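Actibind (Aspergillus niger, PDB 3D3Z) cleaves RNA as a T2-family ribonuclease, probably without strict base specificity but with a preference for adenylic acid. Local coordinates at residues Ser12-Asn17 and Tyr202-Gly207. Residues are numbered along the deposited sequence; the frame is centred on the assembly and turned at random. Where two conformers were deposited one is given.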
loop_
_atom_site.group_PDB
_atom_site.type_symbol
_atom_site.label_atom_id
_atom_site.label_comp_id
_atom_site.label_asym_id
_atom_site.label_seq_id
_atom_site.Cartn_x
_atom_site.Cartn_y
_atom_site.Cartn_z
ATOM N N SER A 12 6.528 8.784 13.531
ATOM C CA SER A 12 6.550 7.413 14.016
ATOM C C SER A 12 7.926 6.772 13.704
ATOM O O SER A 12 8.593 7.166 12.766
ATOM C CB SER A 12 5.401 6.575 13.418
ATOM O OG SER A 12 5.451 6.565 12.006
ATOM N N CYS A 13 8.282 5.802 14.521
ATOM C CA CYS A 13 9.550 5.061 14.504
ATOM C C CYS A 13 10.786 5.889 14.772
ATOM O O CYS A 13 11.634 5.429 15.518
ATOM C CB CYS A 13 9.780 4.267 13.205
ATOM S SG CYS A 13 8.729 2.872 13.029
ATOM N N GLN A 14 10.874 7.064 14.137
ATOM C CA GLN A 14 12.006 7.963 14.266
ATOM C C GLN A 14 11.996 8.750 15.573
ATOM O O GLN A 14 12.966 9.456 15.828
ATOM C CB GLN A 14 12.112 8.894 13.032
ATOM C CG GLN A 14 12.224 8.116 11.696
ATOM C CD GLN A 14 12.577 8.950 10.438
ATOM O OE1 GLN A 14 13.542 9.727 10.443
ATOM N NE2 GLN A 14 11.827 8.736 9.321
ATOM N N THR A 15 10.932 8.635 16.390
ATOM C CA THR A 15 10.849 9.307 17.700
ATOM C C THR A 15 10.355 8.344 18.763
ATOM O O THR A 15 9.780 7.322 18.457
ATOM C CB THR A 15 9.922 10.614 17.675
ATOM O OG1 THR A 15 8.552 10.268 17.423
ATOM C CG2 THR A 15 10.368 11.607 16.607
ATOM N N ASP A 16 10.556 8.713 20.021
ATOM C CA ASP A 16 10.141 7.902 21.142
ATOM C C ASP A 16 8.883 8.480 21.832
ATOM O O ASP A 16 8.984 9.260 22.785
ATOM C CB ASP A 16 11.265 7.771 22.187
ATOM C CG ASP A 16 10.870 6.853 23.305
ATOM O OD1 ASP A 16 10.011 6.007 23.046
ATOM O OD2 ASP A 16 11.373 6.964 24.436
ATOM N N ASN A 17 7.712 8.018 21.407
ATOM C CA ASN A 17 6.440 8.583 21.879
ATOM C C ASN A 17 5.430 7.481 22.177
ATOM O O ASN A 17 5.606 6.339 21.726
ATOM C CB ASN A 17 5.916 9.562 20.825
ATOM C CG ASN A 17 6.666 10.871 20.828
ATOM O OD1 ASN A 17 7.432 11.195 19.887
ATOM N ND2 ASN A 17 6.445 11.660 21.886
ATOM N N TYR A 202 8.061 2.278 1.912
ATOM C CA TYR A 202 8.013 2.477 3.358
ATOM C C TYR A 202 7.875 3.957 3.704
ATOM O O TYR A 202 8.378 4.850 2.985
ATOM C CB TYR A 202 9.257 1.914 4.057
ATOM C CG TYR A 202 9.406 0.399 3.989
ATOM C CD1 TYR A 202 9.259 -0.383 5.109
ATOM C CD2 TYR A 202 9.724 -0.243 2.786
ATOM C CE1 TYR A 202 9.388 -1.794 5.042
ATOM C CE2 TYR A 202 9.872 -1.655 2.714
ATOM C CZ TYR A 202 9.720 -2.399 3.842
ATOM O OH TYR A 202 9.859 -3.770 3.764
ATOM N N PHE A 203 7.141 4.196 4.786
ATOM C CA PHE A 203 6.826 5.546 5.276
ATOM C C PHE A 203 6.805 5.552 6.792
ATOM O O PHE A 203 6.440 4.570 7.470
ATOM C CB PHE A 203 5.425 5.980 4.834
ATOM C CG PHE A 203 5.300 6.256 3.394
ATOM C CD1 PHE A 203 5.624 7.499 2.900
ATOM C CD2 PHE A 203 4.837 5.270 2.528
ATOM C CE1 PHE A 203 5.487 7.761 1.590
ATOM C CE2 PHE A 203 4.716 5.534 1.217
ATOM C CZ PHE A 203 5.028 6.775 0.749
ATOM N N ASN A 204 7.175 6.687 7.347
ATOM C CA ASN A 204 6.781 6.984 8.712
ATOM C C ASN A 204 5.725 8.106 8.628
ATOM O O ASN A 204 5.607 8.790 7.598
ATOM C CB ASN A 204 7.970 7.378 9.593
ATOM C CG ASN A 204 9.062 6.265 9.709
ATOM O OD1 ASN A 204 8.792 5.088 9.954
ATOM N ND2 ASN A 204 10.289 6.678 9.557
ATOM N N VAL A 205 4.967 8.259 9.708
ATOM C CA VAL A 205 3.734 9.095 9.751
ATOM C C VAL A 205 3.772 10.102 10.911
ATOM O O VAL A 205 4.081 9.766 12.045
ATOM C CB VAL A 205 2.435 8.222 9.784
ATOM C CG1 VAL A 205 1.164 9.100 9.815
ATOM C CG2 VAL A 205 2.395 7.312 8.526
ATOM N N LYS A 206 3.438 11.346 10.572
ATOM C CA LYS A 206 3.171 12.412 11.541
ATOM C C LYS A 206 1.655 12.536 11.653
ATOM O O LYS A 206 0.989 12.846 10.679
ATOM C CB LYS A 206 3.764 13.719 11.044
ATOM C CG LYS A 206 5.285 13.704 10.904
ATOM C CD LYS A 206 5.811 14.904 10.086
ATOM C CE LYS A 206 5.986 16.154 10.954
ATOM N NZ LYS A 206 7.042 16.025 12.032
ATOM N N GLY A 207 1.134 12.221 12.827
ATOM C CA GLY A 207 -0.296 12.212 13.062
ATOM C C GLY A 207 -0.973 10.864 12.848
ATOM O O GLY A 207 -0.447 9.789 13.173
#
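Ser-12 and Val-205 join the N-terminal loop to the end of strand 195-206 by two hydrogen bonds, in a buried contact of the central antiparallel sheet. The backbone N of Ser-12 donates a hydrogen bond to the O of Val-205 over 3.0 Å. The return bond uses a side chain: the N of Val-205 donates to OG of Ser-12 at 2.9 Å, nearly straight at 166°. Both backbone polar groups of Val-205 are thus met by one residue. The serine torsion makes this possible. With chi1 at 58°, OG lies between the backbone N and the carbonyl carbon of Ser-12, which sets it on the same side as the Ser-12 N-H, and both face Val-205. OG is also hydrogen-bonded to the O of Gly-28, so the buried hydroxyl has partners in two other parts of the chain.

Asn-204 lies against the turn that follows. Its CB comes to 3.2 Å from the O of Ser-12, and that same O accepts a hydrogen bond from the N of Gln-14 at 2.7 Å. This bond closes a classic gamma turn centred on Cys-13. The side chains of Asn-204 and Gln-14 cross at about a right angle, their amide planes 68° apart. Cys-13 lies beside the Asn-204 side chain, and SG of Cys-13 is in the disulfide with Cys-58. On its other side the strand pairs with strand 213-216, where the backbone of Asn-204 hydrogen-bonds with Val-215.

The contact lies away from the probable active site. It is a classic gamma turn of the disulfide-bonded N-terminal segment, docked on a strand of the RNase T2 sheet where Ser-12 pairs with Val-205.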